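Local coordinates for protein TlmII (Streptoalloteichus hindustanus, PDB 4HVM) that probably takes part in tallysomycin biosynthesis as a condensation-domain protein of the nonribosomal peptide synthetase type, and may bind phosphopantetheine, at residues 310-314 against 315-319; 29-32 against 33-36; 422-426 against 427-431. One frame throughout, in Å; residues are numbered along the deposited sequence.

Interaction 1. Residues 310-314 against 315-319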
loop_
_atom_site.group_PDB
_atom_site.type_symbol
_atom_site.label_atom_id
_atom_site.label_comp_id
_atom_site.label_asym_id
_atom_site.label_seq_id
_atom_site.Cartn_x
_atom_site.Cartn_y
_atom_site.Cartn_z
ATOM N N ARG A 310 -13.048 14.322 26.551
ATOM C CA ARG A 310 -14.194 13.912 27.357
ATOM C C ARG A 310 -15.449 14.017 26.504
ATOM O O ARG A 310 -15.841 15.115 26.109
ATOM C CB ARG A 310 -14.331 14.795 28.595
ATOM C CG ARG A 310 -13.390 14.438 29.730
ATOM C CD ARG A 310 -13.219 15.620 30.663
ATOM N NE ARG A 310 -12.600 16.745 29.967
ATOM C CZ ARG A 310 -12.597 17.997 30.410
ATOM N NH1 ARG A 310 -13.188 18.303 31.556
ATOM N NH2 ARG A 310 -12.005 18.948 29.699
ATOM N N GLU A 311 -16.075 12.873 26.236
ATOM C CA GLU A 311 -17.189 12.785 25.294
ATOM C C GLU A 311 -16.838 13.445 23.964
ATOM O O GLU A 311 -17.527 14.369 23.528
ATOM C CB GLU A 311 -18.450 13.436 25.870
ATOM C CG GLU A 311 -18.807 12.989 27.274
ATOM C CD GLU A 311 -20.097 13.621 27.772
ATOM O OE1 GLU A 311 -20.465 13.380 28.941
ATOM O OE2 GLU A 311 -20.740 14.358 26.993
ATOM N N PRO A 312 -15.763 12.977 23.313
ATOM C CA PRO A 312 -15.324 13.670 22.101
ATOM C C PRO A 312 -16.253 13.409 20.921
ATOM O O PRO A 312 -16.950 12.394 20.883
ATOM C CB PRO A 312 -13.952 13.054 21.834
ATOM C CG PRO A 312 -14.058 11.675 22.387
ATOM C CD PRO A 312 -14.966 11.765 23.582
ATOM N N SER A 313 -16.264 14.336 19.971
ATOM C CA SER A 313 -17.013 14.152 18.734
ATOM C C SER A 313 -16.050 13.752 17.623
ATOM O O SER A 313 -14.836 13.731 17.825
ATOM C CB SER A 313 -17.735 15.439 18.347
ATOM O OG SER A 313 -16.807 16.454 18.015
ATOM N N PHE A 314 -16.586 13.434 16.449
ATOM C CA PHE A 314 -15.739 13.116 15.306
ATOM C C PHE A 314 -14.861 14.309 14.949
ATOM O O PHE A 314 -13.700 14.146 14.584
ATOM C CB PHE A 314 -16.578 12.703 14.102
ATOM C CG PHE A 314 -15.770 12.425 12.866
ATOM C CD1 PHE A 314 -14.931 11.324 12.802
ATOM C CD2 PHE A 314 -15.864 13.254 11.759
ATOM C CE1 PHE A 314 -14.195 11.061 11.664
ATOM C CE2 PHE A 314 -15.132 12.996 10.617
ATOM C CZ PHE A 314 -14.295 11.897 10.570
ATOM N N ARG A 315 -15.426 15.506 15.065
ATOM C CA ARG A 315 -14.681 16.728 14.790
ATOM C C ARG A 315 -13.512 16.895 15.746
ATOM O O ARG A 315 -12.437 17.336 15.346
ATOM C CB ARG A 315 -15.590 17.956 14.870
ATOM C CG ARG A 315 -16.239 18.336 13.553
ATOM C CD ARG A 315 -16.762 19.764 13.591
ATOM N NE ARG A 315 -17.351 20.165 12.318
ATOM C CZ ARG A 315 -18.636 20.019 12.014
ATOM N NH1 ARG A 315 -19.470 19.485 12.896
ATOM N NH2 ARG A 315 -19.091 20.412 10.831
ATOM N N ASP A 316 -13.732 16.545 17.011
ATOM C CA ASP A 316 -12.686 16.628 18.026
ATOM C C ASP A 316 -11.482 15.768 17.656
ATOM O O ASP A 316 -10.346 16.232 17.686
ATOM C CB ASP A 316 -13.225 16.214 19.398
ATOM C CG ASP A 316 -14.117 17.272 20.021
ATOM O OD1 ASP A 316 -13.845 18.476 19.824
ATOM O OD2 ASP A 316 -15.091 16.902 20.709
ATOM N N LEU A 317 -11.742 14.515 17.301
ATOM C CA LEU A 317 -10.679 13.577 16.971
ATOM C C LEU A 317 -10.094 13.843 15.592
ATOM O O LEU A 317 -8.918 13.575 15.352
ATOM C CB LEU A 317 -11.195 12.143 17.062
ATOM C CG LEU A 317 -11.477 11.679 18.489
ATOM C CD1 LEU A 317 -12.793 10.947 18.550
ATOM C CD2 LEU A 317 -10.349 10.800 18.999
HETATM N N MSE A 318 -10.916 14.371 14.690
HETATM C CA MSE A 318 -10.455 14.718 13.351
HETATM C C MSE A 318 -9.457 15.860 13.444
HETATM O O MSE A 318 -8.441 15.875 12.754
HETATM C CB MSE A 318 -11.637 15.126 12.469
HETATM C CG MSE A 318 -11.388 15.008 10.977
HETATM SE SE MSE A 318 -10.942 13.195 10.442
HETATM C CE MSE A 318 -9.077 13.501 9.976
ATOM N N SER A 319 -9.755 16.813 14.316
ATOM C CA SER A 319 -8.895 17.967 14.527
ATOM C C SER A 319 -7.514 17.562 15.041
ATOM O O SER A 319 -6.487 18.065 14.580
ATOM C CB SER A 319 -9.556 18.920 15.517
ATOM O OG SER A 319 -8.642 19.894 15.965
#
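Ser313 and Asp316 exchange hydrogen bonds at the start of helix 314-330. Ser313 N donates a hydrogen bond to Asp316 OD2 at 2.9 Å. The bond is nearly straight, 165° at the hydrogen. It reaches OD2 on the anti side of the carboxylate, somewhat out of its plane. In return, Asp316 N donates to Ser313 OG at 3.2 Å. This pair of reciprocal bonds is a capping box, with Ser313 as the N-cap. The serine torsion serves it: chi1 of 66° sets OG between its own backbone N and carbonyl carbon, where it can face the first turn. Asp316 CG lies beside its own N, which turns the carboxylate back to Ser313.

Two backbone bonds then carry the chain into the helix. Leu317 N donates to Ser313 O at 3.2 Å, and Met318 N donates to Phe314 O at 2.8 Å.

The packing lies outside these bonds. Phe314 and Met318, a selenomethionine in the model, extend in the same direction, one alongside the other. The selenium makes a Met-aromatic contact, 4.4 Å from the centroid of the Phe314 ring and oblique to it, 43° off the normal. Its nearest ring atom is CZ. On another side of the turn, Pro312 CB meets Leu317 CD1 at 4.1 Å. Helix 241-255 covers both pairs: Trp254 and Trp251 by Pro312 and Leu317, Leu248 and Leu243 by Phe314 and Met318. The C-terminal loop also adjoins the cap, with Pro461 O taking a weak bond from Ser313 OG.

The cap gives the amides of Ser313 and Asp316 side-chain acceptors where helical carbonyls are lacking. Lying at the positive end of the helix dipole, the Asp316 carboxylate is likely to be favoured in its charged form.

Interaction 2. Residues 29-32 against 33-36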
loop_
_atom_site.group_PDB
_atom_site.type_symbol
_atom_site.label_atom_id
_atom_site.label_comp_id
_atom_site.label_asym_id
_atom_site.label_seq_id
_atom_site.Cartn_x
_atom_site.Cartn_y
_atom_site.Cartn_z
ATOM N N GLU A 29 16.206 -9.568 3.846
ATOM C CA GLU A 29 16.244 -10.716 4.748
ATOM C C GLU A 29 14.859 -11.298 5.024
ATOM O O GLU A 29 14.728 -12.316 5.702
ATOM C CB GLU A 29 16.942 -10.348 6.058
ATOM C CG GLU A 29 18.458 -10.273 5.951
ATOM C CD GLU A 29 19.104 -9.659 7.180
ATOM O OE1 GLU A 29 20.157 -10.171 7.614
ATOM O OE2 GLU A 29 18.560 -8.661 7.703
ATOM N N ALA A 30 13.831 -10.644 4.496
ATOM C CA ALA A 30 12.468 -11.142 4.609
ATOM C C ALA A 30 12.205 -12.125 3.476
ATOM O O ALA A 30 12.900 -12.091 2.459
ATOM C CB ALA A 30 11.484 -9.986 4.551
ATOM N N PRO A 31 11.214 -13.019 3.651
ATOM C CA PRO A 31 10.819 -13.879 2.531
ATOM C C PRO A 31 10.399 -13.046 1.325
ATOM O O PRO A 31 9.654 -12.080 1.482
ATOM C CB PRO A 31 9.623 -14.664 3.087
ATOM C CG PRO A 31 9.201 -13.931 4.326
ATOM C CD PRO A 31 10.455 -13.333 4.872
ATOM N N PRO A 32 10.881 -13.418 0.132
ATOM C CA PRO A 32 10.689 -12.658 -1.108
ATOM C C PRO A 32 9.226 -12.361 -1.423
ATOM O O PRO A 32 8.936 -11.376 -2.101
ATOM C CB PRO A 32 11.294 -13.575 -2.183
ATOM C CG PRO A 32 11.408 -14.920 -1.546
ATOM C CD PRO A 32 11.639 -14.657 -0.099
ATOM N N ALA A 33 8.321 -13.196 -0.930
ATOM C CA ALA A 33 6.899 -13.020 -1.193
ATOM C C ALA A 33 6.330 -11.832 -0.419
ATOM O O ALA A 33 5.244 -11.339 -0.730
ATOM C CB ALA A 33 6.138 -14.290 -0.851
ATOM N N ALA A 34 7.067 -11.373 0.589
ATOM C CA ALA A 34 6.617 -10.255 1.412
ATOM C C ALA A 34 6.658 -8.945 0.638
ATOM O O ALA A 34 6.024 -7.963 1.028
ATOM C CB ALA A 34 7.459 -10.146 2.670
ATOM N N ALA A 35 7.413 -8.932 -0.455
ATOM C CA ALA A 35 7.554 -7.730 -1.267
ATOM C C ALA A 35 6.498 -7.655 -2.359
ATOM O O ALA A 35 6.458 -6.690 -3.122
ATOM C CB ALA A 35 8.938 -7.681 -1.887
ATOM N N PHE A 36 5.643 -8.668 -2.432
ATOM C CA PHE A 36 4.698 -8.774 -3.540
ATOM C C PHE A 36 3.255 -8.490 -3.149
ATOM O O PHE A 36 2.820 -8.802 -2.040
ATOM C CB PHE A 36 4.803 -10.146 -4.218
ATOM C CG PHE A 36 5.933 -10.245 -5.196
ATOM C CD1 PHE A 36 7.220 -10.490 -4.754
ATOM C CD2 PHE A 36 5.713 -10.078 -6.554
ATOM C CE1 PHE A 36 8.270 -10.572 -5.644
ATOM C CE2 PHE A 36 6.759 -10.158 -7.453
ATOM C CZ PHE A 36 8.041 -10.406 -6.995
#
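Backbone hydrogen bonds hold Ala34 and Ala35 to the two prolines before them. Ala34 N donates to Pro31 O at 2.8 Å. The proton points well at the oxygen, 161° at the hydrogen, but the donor stands above the carbonyl plane. Ala35 N makes a second, weak bond to Pro32 O at 3.3 Å. Each N-H reaches the carbonyl three residues before it, and Phe36 N continues the pattern by donating to Ala33 O at 3.2 Å. Three such bonds in a row make a short 3-10 turn. Pro32, lacking an N-H of its own, sits at its beginning and supplies only its carbonyl.

This turn connects helix 18-27 to strand 36-44, within the condensation domain. The strand pairs antiparallel with strand 133-141. Ala35 has a backbone bond to Gln142, and the Phe36 ring meets the His141 ring with the planes steeply inclined. In sequence, His141 and Gln142 appear to stand where the family's HHxxxD signature has its two histidines.

The Phe36 ring meets a carbonyl at its edge. Pro32 O lies at the rim of the ring, in its plane, 3.3 Å from Phe36 CD1. Phe36 CG is anti to its carbonyl carbon and beside its own N (chi1 -81°), which brings the ring back to the proline carbonyl. Val139, Leu121 and Thr114 also touch this side chain.

Apolar contacts are few and loose. Ala30 CB lies 4.4 Å from Ala34 CB. Pro31 CG comes to 4.5 Å from the same methyl, and Pro32 rests on Pro113.

Interaction 3. Residues 422-426 against 427-431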
loop_
_atom_site.group_PDB
_atom_site.type_symbol
_atom_site.label_atom_id
_atom_site.label_comp_id
_atom_site.label_asym_id
_atom_site.label_seq_id
_atom_site.Cartn_x
_atom_site.Cartn_y
_atom_site.Cartn_z
ATOM N N GLY A 422 -10.569 -1.973 1.116
ATOM C CA GLY A 422 -10.618 -2.392 -0.273
ATOM C C GLY A 422 -12.031 -2.459 -0.822
ATOM O O GLY A 422 -12.980 -2.733 -0.086
ATOM N N GLU A 423 -12.168 -2.206 -2.121
ATOM C CA GLU A 423 -13.470 -2.245 -2.780
ATOM C C GLU A 423 -14.036 -3.656 -2.857
ATOM O O GLU A 423 -13.296 -4.638 -2.877
ATOM C CB GLU A 423 -13.380 -1.673 -4.198
ATOM C CG GLU A 423 -13.407 -0.156 -4.293
ATOM C CD GLU A 423 -13.788 0.327 -5.683
ATOM O OE1 GLU A 423 -13.602 1.531 -5.966
ATOM O OE2 GLU A 423 -14.278 -0.498 -6.488
ATOM N N LEU A 424 -15.361 -3.740 -2.909
ATOM C CA LEU A 424 -16.056 -4.999 -3.149
ATOM C C LEU A 424 -17.457 -4.687 -3.651
ATOM O O LEU A 424 -18.355 -4.398 -2.861
ATOM C CB LEU A 424 -16.139 -5.831 -1.874
ATOM C CG LEU A 424 -16.536 -7.291 -2.079
ATOM C CD1 LEU A 424 -15.359 -8.103 -2.605
ATOM C CD2 LEU A 424 -17.068 -7.868 -0.789
ATOM N N GLY A 425 -17.645 -4.745 -4.965
ATOM C CA GLY A 425 -18.876 -4.267 -5.564
ATOM C C GLY A 425 -18.944 -2.759 -5.417
ATOM O O GLY A 425 -17.951 -2.067 -5.633
ATOM N N GLU A 426 -20.110 -2.246 -5.042
ATOM C CA GLU A 426 -20.252 -0.821 -4.784
ATOM C C GLU A 426 -20.076 -0.548 -3.298
ATOM O O GLU A 426 -20.586 0.442 -2.777
ATOM C CB GLU A 426 -21.616 -0.310 -5.251
ATOM C CG GLU A 426 -21.827 -0.352 -6.756
ATOM C CD GLU A 426 -22.413 -1.669 -7.232
ATOM O OE1 GLU A 426 -23.647 -1.844 -7.135
ATOM O OE2 GLU A 426 -21.640 -2.526 -7.707
ATOM N N ASP A 427 -19.360 -1.437 -2.615
ATOM C CA ASP A 427 -19.116 -1.291 -1.184
ATOM C C ASP A 427 -17.623 -1.230 -0.877
ATOM O O ASP A 427 -16.796 -1.595 -1.709
ATOM C CB ASP A 427 -19.747 -2.453 -0.414
ATOM C CG ASP A 427 -21.248 -2.531 -0.603
ATOM O OD1 ASP A 427 -21.884 -1.466 -0.753
ATOM O OD2 ASP A 427 -21.791 -3.658 -0.599
HETATM N N MSE A 428 -17.290 -0.763 0.321
HETATM C CA MSE A 428 -15.917 -0.779 0.803
HETATM C C MSE A 428 -15.820 -1.777 1.947
HETATM O O MSE A 428 -16.703 -1.835 2.804
HETATM C CB MSE A 428 -15.504 0.611 1.288
HETATM C CG MSE A 428 -15.465 1.660 0.193
HETATM SE SE MSE A 428 -14.053 1.287 -1.100
HETATM C CE MSE A 428 -12.579 2.282 -0.298
ATOM N N VAL A 429 -14.756 -2.571 1.956
ATOM C CA VAL A 429 -14.558 -3.547 3.018
ATOM C C VAL A 429 -13.322 -3.215 3.840
ATOM O O VAL A 429 -12.219 -3.110 3.304
ATOM C CB VAL A 429 -14.440 -4.976 2.462
ATOM C CG1 VAL A 429 -14.122 -5.963 3.577
ATOM C CG2 VAL A 429 -15.719 -5.367 1.758
ATOM N N ILE A 430 -13.517 -3.039 5.141
ATOM C CA ILE A 430 -12.413 -2.785 6.056
ATOM C C ILE A 430 -11.810 -4.097 6.559
ATOM O O ILE A 430 -12.463 -4.859 7.269
ATOM C CB ILE A 430 -12.872 -1.942 7.258
ATOM C CG1 ILE A 430 -13.409 -0.592 6.781
ATOM C CG2 ILE A 430 -11.730 -1.743 8.230
ATOM C CD1 ILE A 430 -13.932 0.289 7.899
ATOM N N VAL A 431 -10.565 -4.363 6.179
ATOM C CA VAL A 431 -9.896 -5.589 6.601
ATOM C C VAL A 431 -8.967 -5.324 7.783
ATOM O O VAL A 431 -8.021 -4.544 7.680
ATOM C CB VAL A 431 -9.097 -6.227 5.454
ATOM C CG1 VAL A 431 -8.498 -7.543 5.906
ATOM C CG2 VAL A 431 -9.983 -6.436 4.239
#
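Leu424 and Asp427 pair through both backbone groups. Leu424 N donates to Asp427 O at 2.8 Å. Asp427 N returns a bond to Leu424 O at 3.1 Å, coming from above the carbonyl plane. Gly422 and Val429 form the next hydrogen-bonded pair, with Val429 N to Gly422 O at 2.7 Å and Gly422 N to Val429 O at 3.0 Å.

Side chains meet on both faces. On one, Leu424 CB touches Val429 CG2 at 3.7 Å. On the other, Glu423 CG packs against the selenium of Met428, a selenomethionine, at 3.6 Å. The Glu423 chi1 of -81° sets CG beside that selenium.

Strand 216-223 flanks the far edge of strand 427-434. The Asp427 carboxylate reaches Arg221 of that strand through a long, weak ion pair from OD2, and takes a weak bond at OD1 from Gly224 N just beyond the strand's end. With an alanine in place of Asp427 the backbone pairing could stay, but Arg221 and Gly224 N would probably lose these acceptors. Ala392 of helix 391-394 touches Leu424 and Val429, one from each strand.

Gly425 and Glu426 are the corners of a type II' turn, Gly425 with positive phi. Strands 417-424 and 427-434 with this two-residue turn between them form a classic beta hairpin.

How the interactions relate
The three contacts come in series along the chain: interaction 2, then interaction 1, then interaction 3. None encloses or crosses another. Each closes a short local turn. Residues 29-36 lead from helix 18-27 into strand 36-44 of the five-stranded sheet. Residues 310-319 lead from the loop after strand 297-305 into helix 314-330. Residues 422-431 join strands 417-424 and 427-434, which share the six-stranded sheet with 297-305. Interactions 1 and 2 lie on opposite sides of the chain's centre, their centres 39 Å apart. Interaction 3 is 26 Å from each, centre to centre. The two sheets fit the two-lobed build of condensation domains.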